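Local coordinates for protein glutathione S-transferase (Acinetobacter baumannii, PDB 4MP4) that probably conjugates glutathione to electrophilic substrates, as a glutathione S-transferase does, at residues E6-Y20 and V61-S74. Numbering follows the deposited sequence.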
loop_
_atom_site.group_PDB
_atom_site.type_symbol
_atom_site.label_atom_id
_atom_site.label_comp_id
_atom_site.label_asym_id
_atom_site.label_seq_id
_atom_site.Cartn_x
_atom_site.Cartn_y
_atom_site.Cartn_z
ATOM N N GLU A 6 25.894 4.810 -3.430
ATOM C CA GLU A 6 27.198 4.603 -2.810
ATOM C C GLU A 6 27.105 4.432 -1.291
ATOM O O GLU A 6 27.979 3.824 -0.682
ATOM C CB GLU A 6 28.155 5.749 -3.158
ATOM C CG GLU A 6 29.634 5.432 -2.903
ATOM C CD GLU A 6 30.192 4.371 -3.850
ATOM O OE1 GLU A 6 29.775 4.341 -5.029
ATOM O OE2 GLU A 6 31.045 3.566 -3.416
ATOM N N TYR A 7 26.055 4.977 -0.685
ATOM C CA TYR A 7 25.780 4.769 0.740
ATOM C C TYR A 7 24.303 4.405 0.971
ATOM O O TYR A 7 23.398 5.206 0.704
ATOM C CB TYR A 7 26.163 6.007 1.568
ATOM C CG TYR A 7 25.591 6.018 2.980
ATOM C CD1 TYR A 7 26.017 5.095 3.934
ATOM C CD2 TYR A 7 24.634 6.962 3.360
ATOM C CE1 TYR A 7 25.504 5.105 5.227
ATOM C CE2 TYR A 7 24.107 6.983 4.651
ATOM C CZ TYR A 7 24.545 6.049 5.581
ATOM O OH TYR A 7 24.033 6.050 6.867
ATOM N N PHE A 8 24.070 3.193 1.463
ATOM C CA PHE A 8 22.721 2.695 1.711
ATOM C C PHE A 8 22.649 2.178 3.135
ATOM O O PHE A 8 23.462 1.353 3.538
ATOM C CB PHE A 8 22.396 1.535 0.774
ATOM C CG PHE A 8 22.000 1.945 -0.614
ATOM C CD1 PHE A 8 20.719 2.417 -0.873
ATOM C CD2 PHE A 8 22.897 1.830 -1.668
ATOM C CE1 PHE A 8 20.342 2.789 -2.165
ATOM C CE2 PHE A 8 22.532 2.195 -2.959
ATOM C CZ PHE A 8 21.247 2.673 -3.208
ATOM N N LYS A 9 21.682 2.648 3.907
ATOM C CA LYS A 9 21.477 2.088 5.239
ATOM C C LYS A 9 20.011 1.708 5.486
ATOM O O LYS A 9 19.113 2.483 5.172
ATOM C CB LYS A 9 21.970 3.048 6.324
ATOM C CG LYS A 9 21.944 2.425 7.704
ATOM C CD LYS A 9 22.393 3.372 8.768
ATOM C CE LYS A 9 23.554 2.802 9.533
ATOM N NZ LYS A 9 24.741 2.691 8.648
ATOM N N LEU A 10 19.790 0.521 6.052
ATOM C CA LEU A 10 18.447 0.016 6.344
ATOM C C LEU A 10 18.153 0.028 7.839
ATOM O O LEU A 10 18.910 -0.536 8.615
ATOM C CB LEU A 10 18.273 -1.411 5.792
ATOM C CG LEU A 10 16.963 -2.139 6.147
ATOM C CD1 LEU A 10 15.721 -1.408 5.598
ATOM C CD2 LEU A 10 16.991 -3.555 5.664
ATOM N N TYR A 11 17.056 0.662 8.245
ATOM C CA TYR A 11 16.677 0.669 9.661
ATOM C C TYR A 11 15.540 -0.315 9.933
ATOM O O TYR A 11 14.470 -0.232 9.334
ATOM C CB TYR A 11 16.317 2.080 10.150
ATOM C CG TYR A 11 17.462 3.066 10.036
ATOM C CD1 TYR A 11 17.914 3.480 8.788
ATOM C CD2 TYR A 11 18.103 3.573 11.166
ATOM C CE1 TYR A 11 18.961 4.358 8.662
ATOM C CE2 TYR A 11 19.153 4.455 11.051
ATOM C CZ TYR A 11 19.581 4.847 9.794
ATOM O OH TYR A 11 20.626 5.739 9.643
ATOM N N THR A 12 15.784 -1.249 10.843
ATOM C CA THR A 12 14.770 -2.213 11.238
ATOM C C THR A 12 14.363 -2.028 12.702
ATOM O O THR A 12 15.016 -1.296 13.436
ATOM C CB THR A 12 15.279 -3.655 11.058
ATOM O OG1 THR A 12 14.213 -4.573 11.345
ATOM C CG2 THR A 12 16.432 -3.921 12.003
ATOM N N ASP A 13 13.288 -2.688 13.129
ATOM C CA ASP A 13 12.967 -2.729 14.547
ATOM C C ASP A 13 14.011 -3.608 15.241
ATOM O O ASP A 13 14.546 -4.527 14.635
ATOM C CB ASP A 13 11.568 -3.287 14.782
ATOM C CG ASP A 13 11.401 -4.703 14.250
ATOM O OD1 ASP A 13 11.635 -4.935 13.045
ATOM O OD2 ASP A 13 11.022 -5.586 15.042
ATOM N N SER A 14 14.305 -3.322 16.504
ATOM C CA SER A 14 15.401 -3.986 17.202
ATOM C C SER A 14 15.192 -5.499 17.364
ATOM O O SER A 14 16.146 -6.249 17.548
ATOM C CB SER A 14 15.608 -3.355 18.574
ATOM O OG SER A 14 14.539 -3.695 19.446
ATOM N N GLN A 15 13.948 -5.952 17.302
ATOM C CA GLN A 15 13.700 -7.374 17.449
ATOM C C GLN A 15 13.556 -8.088 16.113
ATOM O O GLN A 15 13.276 -9.277 16.084
ATOM C CB GLN A 15 12.463 -7.619 18.306
ATOM C CG GLN A 15 12.707 -7.693 19.803
ATOM C CD GLN A 15 11.404 -7.709 20.559
ATOM O OE1 GLN A 15 10.991 -8.743 21.097
ATOM N NE2 GLN A 15 10.717 -6.565 20.571
ATOM N N PHE A 16 13.733 -7.355 15.017
ATOM C CA PHE A 16 13.663 -7.920 13.665
ATOM C C PHE A 16 12.357 -8.652 13.359
ATOM O O PHE A 16 12.354 -9.615 12.605
ATOM C CB PHE A 16 14.830 -8.874 13.428
ATOM C CG PHE A 16 16.142 -8.189 13.255
ATOM C CD1 PHE A 16 16.756 -7.542 14.334
ATOM C CD2 PHE A 16 16.775 -8.187 12.019
ATOM C CE1 PHE A 16 17.973 -6.893 14.182
ATOM C CE2 PHE A 16 18.006 -7.549 11.858
ATOM C CZ PHE A 16 18.603 -6.898 12.942
ATOM N N LEU A 17 11.257 -8.191 13.945
ATOM C CA LEU A 17 9.952 -8.815 13.760
ATOM C C LEU A 17 9.196 -8.243 12.569
ATOM O O LEU A 17 8.192 -8.805 12.148
ATOM C CB LEU A 17 9.087 -8.628 15.008
ATOM C CG LEU A 17 9.574 -9.221 16.331
ATOM C CD1 LEU A 17 8.516 -9.034 17.382
ATOM C CD2 LEU A 17 9.925 -10.706 16.178
ATOM N N SER A 18 9.665 -7.121 12.037
ATOM C CA SER A 18 8.954 -6.432 10.971
ATOM C C SER A 18 8.962 -7.200 9.654
ATOM O O SER A 18 10.018 -7.545 9.140
ATOM C CB SER A 18 9.550 -5.042 10.743
ATOM O OG SER A 18 9.014 -4.463 9.570
ATOM N N PRO A 19 7.774 -7.455 9.091
ATOM C CA PRO A 19 7.696 -8.139 7.795
ATOM C C PRO A 19 8.111 -7.217 6.623
ATOM O O PRO A 19 8.577 -7.705 5.592
ATOM C CB PRO A 19 6.213 -8.516 7.701
ATOM C CG PRO A 19 5.519 -7.402 8.477
ATOM C CD PRO A 19 6.443 -7.109 9.630
ATOM N N TYR A 20 7.952 -5.906 6.780
ATOM C CA TYR A 20 8.322 -4.977 5.707
ATOM C C TYR A 20 9.818 -4.671 5.690
ATOM O O TYR A 20 10.391 -4.505 4.621
ATOM C CB TYR A 20 7.453 -3.711 5.759
ATOM C CG TYR A 20 6.027 -4.103 6.025
ATOM C CD1 TYR A 20 5.304 -4.836 5.086
ATOM C CD2 TYR A 20 5.428 -3.815 7.241
ATOM C CE1 TYR A 20 4.014 -5.249 5.350
ATOM C CE2 TYR A 20 4.138 -4.223 7.514
ATOM C CZ TYR A 20 3.437 -4.936 6.568
ATOM O OH TYR A 20 2.164 -5.350 6.852
ATOM N N VAL A 61 9.507 1.972 10.891
ATOM C CA VAL A 61 10.435 1.102 10.175
ATOM C C VAL A 61 9.653 0.316 9.124
ATOM O O VAL A 61 8.486 -0.012 9.341
ATOM C CB VAL A 61 11.209 0.112 11.122
ATOM C CG1 VAL A 61 11.920 0.857 12.237
ATOM C CG2 VAL A 61 10.304 -0.944 11.687
ATOM N N PRO A 62 10.288 0.006 7.979
ATOM C CA PRO A 62 11.686 0.277 7.628
ATOM C C PRO A 62 11.906 1.669 7.040
ATOM O O PRO A 62 11.017 2.245 6.417
ATOM C CB PRO A 62 11.962 -0.761 6.545
ATOM C CG PRO A 62 10.644 -0.863 5.833
ATOM C CD PRO A 62 9.627 -0.815 6.949
ATOM N N VAL A 63 13.112 2.187 7.243
ATOM C CA VAL A 63 13.542 3.407 6.618
ATOM C C VAL A 63 14.796 3.062 5.855
ATOM O O VAL A 63 15.649 2.327 6.360
ATOM C CB VAL A 63 13.860 4.486 7.651
ATOM C CG1 VAL A 63 14.395 5.726 6.962
ATOM C CG2 VAL A 63 12.617 4.823 8.425
ATOM N N LEU A 64 14.887 3.554 4.624
ATOM C CA LEU A 64 16.095 3.377 3.838
ATOM C C LEU A 64 16.760 4.721 3.647
ATOM O O LEU A 64 16.152 5.651 3.115
ATOM C CB LEU A 64 15.782 2.774 2.473
ATOM C CG LEU A 64 17.025 2.543 1.618
ATOM C CD1 LEU A 64 17.847 1.378 2.182
ATOM C CD2 LEU A 64 16.666 2.308 0.156
ATOM N N GLU A 65 18.005 4.831 4.087
ATOM C CA GLU A 65 18.770 6.033 3.794
ATOM C C GLU A 65 19.702 5.728 2.643
ATOM O O GLU A 65 20.370 4.690 2.618
ATOM C CB GLU A 65 19.499 6.562 5.029
ATOM C CG GLU A 65 18.524 6.826 6.187
ATOM C CD GLU A 65 19.148 7.545 7.382
ATOM O OE1 GLU A 65 20.405 7.601 7.452
ATOM O OE2 GLU A 65 18.370 8.046 8.248
ATOM N N HIS A 66 19.673 6.613 1.657
ATOM C CA HIS A 66 20.546 6.539 0.503
ATOM C C HIS A 66 21.178 7.911 0.378
ATOM O O HIS A 66 20.527 8.861 -0.062
ATOM C CB HIS A 66 19.760 6.204 -0.761
ATOM C CG HIS A 66 20.584 6.256 -2.013
ATOM N ND1 HIS A 66 20.080 6.705 -3.216
ATOM C CD2 HIS A 66 21.872 5.913 -2.248
ATOM C CE1 HIS A 66 21.024 6.633 -4.139
ATOM N NE2 HIS A 66 22.119 6.152 -3.578
ATOM N N ASN A 67 22.437 8.011 0.791
ATOM C CA ASN A 67 23.131 9.292 0.871
ATOM C C ASN A 67 22.320 10.303 1.684
ATOM O O ASN A 67 22.025 10.068 2.859
ATOM C CB ASN A 67 23.489 9.814 -0.528
ATOM C CG ASN A 67 24.370 8.830 -1.314
ATOM O OD1 ASN A 67 25.169 8.093 -0.733
ATOM N ND2 ASN A 67 24.220 8.815 -2.633
ATOM N N ASP A 68 21.931 11.407 1.060
ATOM C CA ASP A 68 21.226 12.456 1.788
ATOM C C ASP A 68 19.708 12.293 1.778
ATOM O O ASP A 68 18.974 13.202 2.179
ATOM C CB ASP A 68 21.595 13.828 1.234
ATOM C CG ASP A 68 21.586 14.891 2.302
ATOM O OD1 ASP A 68 21.469 14.508 3.489
ATOM O OD2 ASP A 68 21.708 16.091 1.965
ATOM N N PHE A 69 19.245 11.131 1.334
ATOM C CA PHE A 69 17.827 10.910 1.104
ATOM C C PHE A 69 17.352 9.756 1.958
ATOM O O PHE A 69 17.931 8.679 1.911
ATOM C CB PHE A 69 17.596 10.614 -0.379
ATOM C CG PHE A 69 16.171 10.379 -0.738
ATOM C CD1 PHE A 69 15.231 11.384 -0.585
ATOM C CD2 PHE A 69 15.769 9.160 -1.248
ATOM C CE1 PHE A 69 13.906 11.169 -0.924
ATOM C CE2 PHE A 69 14.457 8.940 -1.585
ATOM C CZ PHE A 69 13.520 9.949 -1.425
ATOM N N ALA A 70 16.315 9.998 2.754
ATOM C CA ALA A 70 15.755 8.983 3.635
ATOM C C ALA A 70 14.306 8.708 3.220
ATOM O O ALA A 70 13.547 9.637 2.905
ATOM C CB ALA A 70 15.831 9.432 5.091
ATOM N N LEU A 71 13.925 7.430 3.214
ATOM C CA LEU A 71 12.665 7.014 2.607
ATOM C C LEU A 71 12.011 5.870 3.401
ATOM O O LEU A 71 12.700 4.942 3.818
ATOM C CB LEU A 71 12.929 6.596 1.160
ATOM C CG LEU A 71 11.758 6.029 0.354
ATOM C CD1 LEU A 71 10.685 7.093 0.058
ATOM C CD2 LEU A 71 12.278 5.399 -0.915
ATOM N N SER A 72 10.702 5.944 3.636
ATOM C CA SER A 72 10.009 4.871 4.334
ATOM C C SER A 72 8.910 4.250 3.460
ATOM O O SER A 72 8.772 4.630 2.296
ATOM C CB SER A 72 9.427 5.368 5.650
ATOM O OG SER A 72 8.493 6.406 5.427
ATOM N N GLU A 73 8.144 3.317 4.042
ATOM C CA GLU A 73 7.142 2.466 3.354
ATOM C C GLU A 73 7.781 1.475 2.369
ATOM O O GLU A 73 8.370 1.892 1.361
ATOM C CB GLU A 73 6.031 3.289 2.671
ATOM C CG GLU A 73 5.350 4.323 3.576
ATOM C CD GLU A 73 4.443 3.699 4.625
ATOM O OE1 GLU A 73 4.105 2.500 4.510
ATOM O OE2 GLU A 73 4.048 4.415 5.564
ATOM N N SER A 74 7.672 0.173 2.659
ATOM C CA SER A 74 8.384 -0.828 1.867
ATOM C C SER A 74 8.094 -0.818 0.364
ATOM O O SER A 74 9.015 -0.938 -0.440
ATOM C CB SER A 74 8.245 -2.242 2.455
ATOM O OG SER A 74 6.893 -2.649 2.589
HETATM O O HOH W 1 7.296 -2.334 10.053
#
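Lys9 and Glu65 form the hydrogen-bonded pair at the middle of strands 8-13 and 63-66, the central antiparallel pair (165° between their directions) of the thioredoxin-like domain of glutathione transferases: Lys9 N donates to Glu65 O at 2.7 Å and Glu65 N to Lys9 O at 2.8 Å. Next along, Tyr11 N reaches Val63 O at 2.9 Å, whereas the return bond from Val63 N to Tyr11 O is weak. The peptide before Pro62 is cis, a hallmark of the glutathione-binding domain in this family. At the other end Asn67 N donates to Tyr7 O, and Asn67 OD1 takes a weak bond from Tyr7 N. Phe8 and His66 form an offset stack with planes 3° apart and centroids separated by 4.2 Å; a chi1 of 174° carries the imidazole alongside Phe8, with His66 CD2 over one ring face, 3.4 Å from Phe8 CZ, and His66 ND1 is satisfied by Tyr80 OH. On the face bearing Lys9 and Tyr11, Tyr11 OH gives a weak bond to Glu65 OE1, while Lys9 NZ makes its salt bridge with Glu36. Beyond the strands, Ser18 OG is hydrogen-bonded to Ala21 N and to one water, 2.8 Å from Ser18 OG, that spans the segments and donates to Val61 O at 2.7 Å.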